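Local atomic coordinates of dihydropteroate synthase (Xanthomonas albilineans, PDB entry 6Q62), a protein that probably catalyses the condensation of para-aminobenzoate with 6-hydroxymethyl-7,8-dihydropterin diphosphate to give 7,8-dihydropteroate, a folate precursor. Residues P97-T102 with A116-D121; L60-E65 with P85-L90; V107-V112 with V134-V139; P140-H145 with L188-F193. All blocks are in the same frame, centred on the assembly; numbering follows the deposited sequence.

Interaction 1 (P97-T102 with A116-D121); sequences PLSVDT and AGMIND. With 6GU (6-chloroguanine), chain E.
Two parallel strands of the TIM barrel, 98-101 and 118-121, meet as the outer members of a beta-alpha-beta unit, and their C-terminal ends carry part of the pocket that holds 6-chloroguanine. Val100 is bonded through both its N-H and its C=O: its N donates to Met118 O at 2.9 Å, and Asn120 N returns a nearly straight bond (175°) to Val100 O at 2.8 Å. Gly117 N reaches Leu98 O at 2.8 Å. On the pocket face, the Asp101 carboxylate and Asn120 amide extend in the same direction, their planes 37° apart, and a water donates to Asp101 OD1 and Asn120 O. The Asn120 amide swings away from its backbone N (chi1 168°) and meets the purine with both ends: OD1 accepts from ligand N2 at 2.7 Å, while ND2 donates to ligand N3 at 3.0 Å. Asp61 OD2 takes a second bond from ND2 and helps fix the amide's flip. Ser99 OG, packed 3.4 Å from Asn120 CB, bonds Asp61 as well. On the other face, Val100 CG1 lies 4.0 Å from Ile119 CG1. That apolar side is covered by helices 105-114 and 130-137, while strands 59-63 and 141-144 continue the sheet beyond the pair.

Interaction 2 (L60-E65 with P85-L90); sequences LDIGGE and PVIERL
Strand 60-63 and helix 85-90 run close to antiparallel, their axes 154° apart in direction and 9.5 Å apart at closest approach, and side chains alone bridge the gap. Ile62 carries most of the contact. Its two branches diverge: CG1 lies beside the backbone N, opposite the carbonyl carbon (chi1 -59°), and sends CD1 between two helix residues, whereas CG2 turns to a third. CD1 meets Leu90 CD1 at 3.7 Å and Ile87 CG1 at 3.8 Å; CG2 packs on Val86 CG1 at 3.8 Å. Ile62 and Leu90 run antiparallel alongside one another, with the leucine methyl passing along the isoleucine chain and coming within 4.1 Å of Ile62 CG1. The same Leu90 CD1 also touches Leu60 CD1 at 4.1 Å, where the two leucines cross at about a right angle. One helix methyl thus bridges two strand residues that point to the same side, and the interface is wholly apolar and buried. The intervening Asp61 faces the barrel interior, where it forms a salt bridge with Arg261. This is the layering of a TIM barrel, in which the outer helix 76-93 packs against the strand before it. Leu98 of the adjacent strand also touches Leu60 and Leu90, while helix 41-54 meets Val86 on one flank and helix 105-114 meets Ile87 on another.

Interaction 3 (V107-V112 with V134-V139); sequences VMRAAV and VADLRV
Leu137 inserts its two methyls against helix 107-112, joining two consecutive outer helices of the TIM barrel. CD1 sits 3.7 Å from Met108 O and also packs over Arg109 CA at 3.9 Å. CD2 takes the next turn, lying 3.8 Å from Val112 CG1 as the leucine overlaps the valine from the facing helix. Val139, just beyond the end of helix 130-137, meets Val112 tip to tip, with CG1 of each 4.1 Å apart. On the sheet-facing side, the extended Met108 chain brings SD to 3.9 Å from Val134 CG2, and both residues also touch Ile119 of the strand beneath.

At the more exposed side, Arg109 stretches across to Asp136. Its chain is fully extended from CG to NE (chi3 180°), which carries the guanidinium beyond Leu137, and its CG packs on the CD1 methyl on the way. NH1 and NH2 converge end-on upon one oxygen: Asp136 OD2 is 2.9 Å from NH2 and 3.3 Å from NH1. OD2 lies in the guanidinium plane, but the two flat groups are turned 61° apart. NH1 is accepted by the anti lone pair of OD2, whereas NH2 approaches OD2 from above the carboxylate plane. Asp132, one turn earlier on helix 130-137, forms a second salt bridge with NH2.

The arginine is therefore shared by two acids of one helix. Its positive charge probably offsets both carboxylates beside the apolar Leu137-Val112 packing, although the oblique, single-oxygen grip on Asp136 lacks the coplanar pairing of a two-oxygen salt bridge.

Interaction 4 (P140-H145 with L188-F193); sequences PVVLMH and LIDPGF. With 6GU (6-chloroguanine), chain E.
Met144 and Asp190 project together from neighbouring parallel strands of the TIM barrel, 141-144 and 188-190, at the strand ends that line the 6-chloroguanine pocket. The aspartate first packs against Met144 CG and Val142 CG1, each 3.8 Å from Asp190 CB. A chi1 of 179° directs the carboxylate along the methionine chain, putting Asp190 CG 3.6 Å from Met144 CG. The two oxygens then part. OD1 turns back to its own chain and accepts from Gly192 N, closing an Asx turn that helps to hold the carboxylate in place. Asp190 OD2 goes to the ligand, accepting from 6GU N2 at 2.8 Å and approaching 6GU N1 to 2.6 Å. Beyond the carboxylate, Met144, with SD carried outward by an extended second torsion (chi2 -162°), has SD 3.6 Å from ligand N1.

The backbones are laced by four bonds, among them Leu143 N to Leu188 O at 2.9 Å and His145 N to Asp190 O. On the opposite face from Asp190, Leu143 and Ile189 point toward helix 162-179. After the strand, Gly192, at positive phi, comes close to the His145 carbonyl, and its CA makes a nearly linear C-H...O contact with His145 O, 3.5 Å away and 171° at the hydrogen.

Overall arrangement
Interactions 1, 2 and 4 share one parallel sheet, while interaction 3 joins two helices outside it. Strand 59-63 of interaction 2 borders interaction 1, where Ser99 N lies 2.7 Å from Leu60 O; on the other side, Ile119 O is 2.8 Å from Val142 N of interaction 4. Interactions 1 and 4, with centres about 12 Å apart, both reach 6-chloroguanine, and its N2 donates to Asn120 of one and Asp190 of the other. Interactions 2 and 3 back the sheet away from the ligand and meet where Ile87 CD1 packs 3.6 Å from Ala111 CB. Interaction 3 also meets interaction 4, Val134 CG1 lying 3.8 Å from Val141 CG1. Interactions 2 and 4 do not touch.

Interaction 1 (P97-T102 with A116-D121)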
# COMPACT_ATOMS: atom_id res chain seq x y z
N PRO A 97 -16.45 18.39 3.82
CA PRO A 97 -17.74 17.96 3.30
C PRO A 97 -18.17 16.71 4.06
O PRO A 97 -17.33 15.87 4.44
CB PRO A 97 -17.43 17.60 1.85
CG PRO A 97 -16.16 18.28 1.54
CD PRO A 97 -15.40 18.31 2.78
N LEU A 98 -19.47 16.59 4.32
CA LEU A 98 -20.03 15.46 5.04
C LEU A 98 -21.04 14.75 4.16
O LEU A 98 -21.93 15.38 3.61
CB LEU A 98 -20.72 15.90 6.35
CG LEU A 98 -19.87 16.72 7.31
CD1 LEU A 98 -20.71 17.22 8.45
CD2 LEU A 98 -18.67 15.90 7.86
N SER A 99 -20.90 13.44 4.06
CA SER A 99 -21.82 12.60 3.31
C SER A 99 -22.68 11.82 4.31
O SER A 99 -22.22 11.47 5.41
CB SER A 99 -21.03 11.62 2.46
OG SER A 99 -21.87 10.62 1.89
N VAL A 100 -23.94 11.58 3.95
CA VAL A 100 -24.81 10.74 4.74
C VAL A 100 -25.02 9.44 3.95
O VAL A 100 -25.44 9.48 2.77
CB VAL A 100 -26.15 11.43 5.16
CG1 VAL A 100 -26.97 11.91 3.95
CG2 VAL A 100 -26.97 10.51 6.08
N ASP A 101 -24.71 8.33 4.57
CA ASP A 101 -24.84 7.01 3.95
C ASP A 101 -26.21 6.44 4.33
O ASP A 101 -26.40 5.90 5.44
CB ASP A 101 -23.69 6.14 4.46
CG ASP A 101 -23.62 4.71 3.99
OD1 ASP A 101 -24.56 4.26 3.34
OD2 ASP A 101 -22.61 4.05 4.29
N THR A 102 -27.19 6.65 3.45
CA THR A 102 -28.57 6.20 3.70
C THR A 102 -29.26 5.94 2.36
O THR A 102 -28.87 6.54 1.36
CB THR A 102 -29.34 7.26 4.49
OG1 THR A 102 -30.64 6.74 4.84
CG2 THR A 102 -29.50 8.60 3.73
N ALA A 116 -25.47 17.85 6.22
CA ALA A 116 -24.83 16.96 5.27
C ALA A 116 -24.81 17.64 3.90
O ALA A 116 -25.75 18.37 3.57
CB ALA A 116 -25.56 15.63 5.19
N GLY A 117 -23.74 17.41 3.14
CA GLY A 117 -23.53 18.00 1.82
C GLY A 117 -23.48 17.02 0.68
O GLY A 117 -23.22 17.42 -0.46
N MET A 118 -23.74 15.74 0.95
CA MET A 118 -23.67 14.70 -0.07
C MET A 118 -24.47 13.54 0.46
O MET A 118 -24.55 13.35 1.68
CB MET A 118 -22.18 14.28 -0.33
CG MET A 118 -22.02 13.03 -1.20
SD MET A 118 -20.28 12.49 -1.37
CE MET A 118 -19.62 13.88 -2.24
N ILE A 119 -25.01 12.75 -0.45
CA ILE A 119 -25.78 11.54 -0.11
C ILE A 119 -25.07 10.38 -0.74
O ILE A 119 -24.73 10.42 -1.93
CB ILE A 119 -27.26 11.66 -0.60
CG1 ILE A 119 -27.98 12.77 0.21
CG2 ILE A 119 -28.02 10.31 -0.45
CD1 ILE A 119 -29.19 13.38 -0.46
N ASN A 120 -24.83 9.33 0.06
CA ASN A 120 -24.17 8.12 -0.44
C ASN A 120 -25.24 7.05 -0.35
O ASN A 120 -25.58 6.61 0.74
CB ASN A 120 -22.92 7.80 0.38
CG ASN A 120 -22.42 6.41 0.08
OD1 ASN A 120 -22.66 5.89 -1.00
ND2 ASN A 120 -21.74 5.79 1.04
N ASP A 121 -25.80 6.67 -1.49
CA ASP A 121 -26.92 5.73 -1.50
C ASP A 121 -26.61 4.35 -2.07
O ASP A 121 -26.52 4.20 -3.29
CB ASP A 121 -28.11 6.36 -2.24
CG ASP A 121 -29.39 5.55 -2.17
OD1 ASP A 121 -29.40 4.48 -1.53
OD2 ASP A 121 -30.38 5.98 -2.76
CL6 6GU E . -18.27 0.05 -1.11
N1 6GU E . -19.56 2.16 -1.30
C2 6GU E . -20.52 3.04 -0.80
N2 6GU E . -20.83 4.03 -1.64
N3 6GU E . -21.16 2.94 0.42
C4 6GU E . -20.79 1.83 1.15
C5 6GU E . -19.84 0.88 0.70
C6 6GU E . -19.29 1.14 -0.52
N7 6GU E . -19.70 -0.13 1.65
C8 6GU E . -20.59 0.25 2.66
N9 6GU E . -21.25 1.41 2.39
O HOH W 1 -26.78 4.12 1.73

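Interaction 2 (L60-E65 with P85-L90)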
# COMPACT_ATOMS: atom_id res chain seq x y z
N LEU A 60 -16.17 12.96 5.16
CA LEU A 60 -16.61 11.93 6.11
C LEU A 60 -17.95 11.37 5.68
O LEU A 60 -18.82 12.13 5.29
CB LEU A 60 -16.72 12.51 7.52
CG LEU A 60 -15.42 13.12 8.10
CD1 LEU A 60 -15.70 13.72 9.47
CD2 LEU A 60 -14.30 12.07 8.20
N ASP A 61 -18.11 10.05 5.72
CA ASP A 61 -19.36 9.39 5.35
C ASP A 61 -19.98 8.87 6.64
O ASP A 61 -19.46 7.92 7.24
CB ASP A 61 -19.08 8.24 4.40
CG ASP A 61 -20.33 7.64 3.79
OD1 ASP A 61 -21.24 8.41 3.41
OD2 ASP A 61 -20.40 6.38 3.70
N ILE A 62 -21.11 9.45 7.03
CA ILE A 62 -21.78 9.16 8.31
C ILE A 62 -22.97 8.24 8.03
O ILE A 62 -23.86 8.61 7.26
CB ILE A 62 -22.22 10.49 8.97
CG1 ILE A 62 -20.98 11.39 9.21
CG2 ILE A 62 -22.97 10.24 10.30
CD1 ILE A 62 -21.28 12.88 9.28
N GLY A 63 -22.95 7.05 8.61
CA GLY A 63 -24.02 6.08 8.38
C GLY A 63 -24.53 5.48 9.67
O GLY A 63 -23.74 5.21 10.58
N GLY A 64 -25.84 5.26 9.75
CA GLY A 64 -26.42 4.68 10.95
C GLY A 64 -27.01 3.30 10.73
O GLY A 64 -27.64 2.76 11.64
N GLU A 65 -26.83 2.73 9.53
CA GLU A 65 -27.38 1.41 9.17
C GLU A 65 -26.36 0.56 8.42
O GLU A 65 -25.95 0.93 7.32
CB GLU A 65 -28.69 1.60 8.37
CG GLU A 65 -29.38 0.31 7.98
CD GLU A 65 -30.76 0.47 7.37
OE1 GLU A 65 -30.99 1.49 6.68
OE2 GLU A 65 -31.60 -0.43 7.56
N PRO A 85 -27.63 13.75 15.22
CA PRO A 85 -26.78 14.45 16.20
C PRO A 85 -25.30 14.42 15.78
O PRO A 85 -24.57 15.37 16.04
CB PRO A 85 -27.04 13.70 17.50
CG PRO A 85 -28.27 12.91 17.27
CD PRO A 85 -28.33 12.61 15.83
N VAL A 86 -24.87 13.33 15.11
CA VAL A 86 -23.48 13.21 14.64
C VAL A 86 -23.18 14.25 13.54
O VAL A 86 -22.16 14.94 13.61
CB VAL A 86 -23.15 11.77 14.18
CG1 VAL A 86 -21.74 11.66 13.56
CG2 VAL A 86 -23.26 10.83 15.38
N ILE A 87 -24.10 14.38 12.57
CA ILE A 87 -23.94 15.39 11.51
C ILE A 87 -23.92 16.80 12.14
O ILE A 87 -23.06 17.61 11.78
CB ILE A 87 -25.05 15.25 10.44
CG1 ILE A 87 -24.87 13.93 9.67
CG2 ILE A 87 -25.06 16.45 9.47
CD1 ILE A 87 -26.08 13.46 8.93
N GLU A 88 -24.85 17.09 13.07
CA GLU A 88 -24.92 18.44 13.69
C GLU A 88 -23.60 18.79 14.39
O GLU A 88 -23.08 19.90 14.23
CB GLU A 88 -26.10 18.52 14.68
CG GLU A 88 -27.46 18.46 13.99
CD GLU A 88 -28.68 18.43 14.88
OE1 GLU A 88 -28.56 17.97 16.04
OE2 GLU A 88 -29.77 18.84 14.42
N ARG A 89 -23.03 17.83 15.11
CA ARG A 89 -21.76 18.06 15.81
C ARG A 89 -20.58 18.15 14.86
O ARG A 89 -19.75 19.05 15.01
CB ARG A 89 -21.55 16.98 16.89
CG ARG A 89 -22.40 17.22 18.13
CD ARG A 89 -22.81 15.91 18.79
NE ARG A 89 -23.54 16.12 20.05
CZ ARG A 89 -24.86 16.33 20.16
NH1 ARG A 89 -25.62 16.36 19.07
NH2 ARG A 89 -25.41 16.51 21.34
N LEU A 90 -20.49 17.23 13.87
CA LEU A 90 -19.38 17.26 12.92
C LEU A 90 -19.40 18.48 11.98
O LEU A 90 -18.33 18.98 11.63
CB LEU A 90 -19.27 15.95 12.11
CG LEU A 90 -18.79 14.71 12.88
CD1 LEU A 90 -18.87 13.48 12.01
CD2 LEU A 90 -17.34 14.88 13.42

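Interaction 3 (V107-V112 with V134-V139)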
# COMPACT_ATOMS: atom_id res chain seq x y z
N VAL A 107 -34.34 10.33 5.65
CA VAL A 107 -33.03 10.53 6.27
C VAL A 107 -32.22 11.47 5.40
O VAL A 107 -31.54 12.35 5.92
CB VAL A 107 -32.28 9.19 6.53
CG1 VAL A 107 -30.93 9.44 7.22
CG2 VAL A 107 -33.15 8.25 7.38
N MET A 108 -32.31 11.33 4.07
CA MET A 108 -31.60 12.23 3.16
C MET A 108 -31.99 13.68 3.42
O MET A 108 -31.12 14.54 3.57
CB MET A 108 -31.89 11.88 1.69
CG MET A 108 -31.47 10.49 1.31
SD MET A 108 -31.88 10.21 -0.43
CE MET A 108 -31.56 8.49 -0.56
N ARG A 109 -33.32 13.96 3.48
CA ARG A 109 -33.79 15.33 3.72
C ARG A 109 -33.38 15.86 5.07
O ARG A 109 -32.89 16.99 5.17
CB ARG A 109 -35.32 15.40 3.57
CG ARG A 109 -35.78 15.11 2.14
CD ARG A 109 -37.28 15.32 2.05
NE ARG A 109 -37.79 15.07 0.70
CZ ARG A 109 -37.89 15.99 -0.24
NH1 ARG A 109 -37.43 17.23 -0.03
NH2 ARG A 109 -38.39 15.68 -1.42
N ALA A 110 -33.59 15.07 6.13
CA ALA A 110 -33.24 15.50 7.49
C ALA A 110 -31.72 15.69 7.65
O ALA A 110 -31.29 16.66 8.28
CB ALA A 110 -33.74 14.47 8.51
N ALA A 111 -30.92 14.82 7.02
CA ALA A 111 -29.47 14.92 7.11
C ALA A 111 -28.94 16.17 6.42
O ALA A 111 -28.11 16.86 7.01
CB ALA A 111 -28.82 13.68 6.54
N VAL A 112 -29.47 16.50 5.23
CA VAL A 112 -29.07 17.72 4.53
C VAL A 112 -29.49 18.96 5.33
O VAL A 112 -28.69 19.88 5.47
CB VAL A 112 -29.54 17.75 3.06
CG1 VAL A 112 -29.26 19.11 2.42
CG2 VAL A 112 -28.84 16.64 2.27
N VAL A 134 -33.26 13.90 -3.74
CA VAL A 134 -31.97 14.37 -4.24
C VAL A 134 -32.15 15.52 -5.26
O VAL A 134 -31.41 16.51 -5.16
CB VAL A 134 -31.08 13.21 -4.74
CG1 VAL A 134 -29.79 13.73 -5.35
CG2 VAL A 134 -30.76 12.27 -3.59
N ALA A 135 -33.21 15.45 -6.13
CA ALA A 135 -33.46 16.53 -7.09
C ALA A 135 -33.74 17.84 -6.34
O ALA A 135 -33.19 18.87 -6.70
CB ALA A 135 -34.62 16.16 -8.00
N ASP A 136 -34.52 17.78 -5.22
CA ASP A 136 -34.83 18.95 -4.39
C ASP A 136 -33.66 19.45 -3.59
O ASP A 136 -33.53 20.66 -3.35
CB ASP A 136 -35.93 18.58 -3.36
CG ASP A 136 -37.35 18.50 -3.87
OD1 ASP A 136 -37.58 18.82 -5.04
OD2 ASP A 136 -38.25 18.10 -3.07
N LEU A 137 -32.86 18.52 -3.05
CA LEU A 137 -31.77 18.90 -2.15
C LEU A 137 -30.56 19.54 -2.83
O LEU A 137 -29.83 20.26 -2.15
CB LEU A 137 -31.35 17.70 -1.30
CG LEU A 137 -32.43 17.22 -0.30
CD1 LEU A 137 -32.13 15.82 0.21
CD2 LEU A 137 -32.64 18.23 0.84
N ARG A 138 -30.35 19.28 -4.11
CA ARG A 138 -29.25 19.87 -4.90
C ARG A 138 -27.86 19.61 -4.28
O ARG A 138 -27.04 20.51 -4.15
CB ARG A 138 -29.49 21.37 -5.17
CG ARG A 138 -30.80 21.63 -5.92
CD ARG A 138 -30.81 23.04 -6.49
NE ARG A 138 -32.16 23.49 -6.82
CZ ARG A 138 -32.79 23.23 -7.96
NH1 ARG A 138 -32.21 22.47 -8.89
NH2 ARG A 138 -34.02 23.69 -8.17
N VAL A 139 -27.65 18.37 -3.83
CA VAL A 139 -26.36 17.95 -3.29
C VAL A 139 -25.82 16.81 -4.16
O VAL A 139 -26.62 16.07 -4.76
CB VAL A 139 -26.44 17.48 -1.78
CG1 VAL A 139 -26.77 18.64 -0.83
CG2 VAL A 139 -27.44 16.34 -1.59

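Interaction 4 (P140-H145 with L188-F193)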
# COMPACT_ATOMS: atom_id res chain seq x y z
N PRO A 140 -24.49 16.55 -4.13
CA PRO A 140 -23.96 15.40 -4.87
C PRO A 140 -24.52 14.08 -4.32
O PRO A 140 -24.84 13.98 -3.13
CB PRO A 140 -22.45 15.49 -4.65
CG PRO A 140 -22.19 16.96 -4.32
CD PRO A 140 -23.41 17.36 -3.54
N VAL A 141 -24.53 13.06 -5.16
CA VAL A 141 -25.07 11.75 -4.76
C VAL A 141 -24.25 10.63 -5.35
O VAL A 141 -23.90 10.66 -6.53
CB VAL A 141 -26.59 11.59 -5.08
CG1 VAL A 141 -26.83 11.74 -6.60
CG2 VAL A 141 -27.11 10.23 -4.59
N VAL A 142 -23.97 9.61 -4.53
CA VAL A 142 -23.26 8.42 -5.00
C VAL A 142 -24.30 7.38 -5.36
O VAL A 142 -25.12 7.00 -4.52
CB VAL A 142 -22.31 7.84 -3.91
CG1 VAL A 142 -21.58 6.60 -4.44
CG2 VAL A 142 -21.32 8.88 -3.39
N LEU A 143 -24.22 6.85 -6.59
CA LEU A 143 -25.07 5.78 -7.06
C LEU A 143 -24.26 4.49 -7.04
O LEU A 143 -23.35 4.32 -7.85
CB LEU A 143 -25.58 6.09 -8.48
CG LEU A 143 -26.25 7.48 -8.70
CD1 LEU A 143 -26.56 7.69 -10.18
CD2 LEU A 143 -27.56 7.62 -7.87
N MET A 144 -24.57 3.61 -6.12
CA MET A 144 -23.82 2.37 -5.97
C MET A 144 -24.56 1.19 -6.59
O MET A 144 -25.79 1.21 -6.66
CB MET A 144 -23.56 2.13 -4.47
CG MET A 144 -22.43 1.13 -4.19
SD MET A 144 -22.48 0.48 -2.50
CE MET A 144 -23.76 -0.78 -2.68
N HIS A 145 -23.81 0.16 -7.01
CA HIS A 145 -24.43 -1.05 -7.51
C HIS A 145 -24.58 -2.08 -6.39
O HIS A 145 -23.64 -2.42 -5.69
CB HIS A 145 -23.63 -1.70 -8.65
CG HIS A 145 -24.18 -3.05 -9.06
ND1 HIS A 145 -23.75 -4.22 -8.46
CD2 HIS A 145 -25.13 -3.35 -9.97
CE1 HIS A 145 -24.45 -5.20 -9.02
NE2 HIS A 145 -25.29 -4.73 -9.94
N LEU A 188 -21.97 10.66 -8.77
CA LEU A 188 -20.78 9.84 -8.59
C LEU A 188 -21.31 8.43 -8.74
O LEU A 188 -22.50 8.20 -8.47
CB LEU A 188 -20.15 9.98 -7.19
CG LEU A 188 -19.58 11.37 -6.84
CD1 LEU A 188 -20.59 12.19 -6.09
CD2 LEU A 188 -18.35 11.22 -5.98
N ILE A 189 -20.46 7.49 -9.19
CA ILE A 189 -20.90 6.09 -9.31
C ILE A 189 -19.95 5.20 -8.53
O ILE A 189 -18.82 5.59 -8.25
CB ILE A 189 -21.09 5.62 -10.76
CG1 ILE A 189 -19.75 5.74 -11.58
CG2 ILE A 189 -22.28 6.36 -11.39
CD1 ILE A 189 -19.83 5.19 -13.02
N ASP A 190 -20.42 4.01 -8.16
CA ASP A 190 -19.61 3.12 -7.35
C ASP A 190 -20.01 1.69 -7.73
O ASP A 190 -21.21 1.38 -7.67
CB ASP A 190 -19.94 3.43 -5.88
CG ASP A 190 -19.22 2.61 -4.84
OD1 ASP A 190 -18.76 1.49 -5.17
OD2 ASP A 190 -19.16 3.06 -3.70
N PRO A 191 -19.05 0.82 -8.07
CA PRO A 191 -19.41 -0.58 -8.42
C PRO A 191 -19.91 -1.43 -7.28
O PRO A 191 -20.33 -2.57 -7.49
CB PRO A 191 -18.10 -1.15 -8.99
CG PRO A 191 -17.05 -0.38 -8.30
CD PRO A 191 -17.58 1.03 -8.18
N GLY A 192 -19.80 -0.92 -6.06
CA GLY A 192 -20.29 -1.62 -4.88
C GLY A 192 -19.52 -2.87 -4.54
O GLY A 192 -20.10 -3.97 -4.51
N PHE A 193 -18.20 -2.73 -4.33
CA PHE A 193 -17.40 -3.91 -3.98
C PHE A 193 -17.97 -4.61 -2.75
O PHE A 193 -18.32 -3.95 -1.76
CB PHE A 193 -15.93 -3.51 -3.74
CG PHE A 193 -15.22 -3.05 -4.99
CD1 PHE A 193 -14.81 -3.96 -5.94
CD2 PHE A 193 -14.87 -1.71 -5.16
CE1 PHE A 193 -14.12 -3.54 -7.10
CE2 PHE A 193 -14.17 -1.29 -6.30
CZ PHE A 193 -13.80 -2.21 -7.26
CL6 6GU E . -18.27 0.05 -1.11
N1 6GU E . -19.56 2.16 -1.30
C2 6GU E . -20.52 3.04 -0.80
N2 6GU E . -20.83 4.03 -1.64
N3 6GU E . -21.16 2.94 0.42
C4 6GU E . -20.79 1.83 1.15
C5 6GU E . -19.84 0.88 0.70
C6 6GU E . -19.29 1.14 -0.52
N7 6GU E . -19.70 -0.13 1.65
C8 6GU E . -20.59 0.25 2.66
N9 6GU E . -21.25 1.41 2.39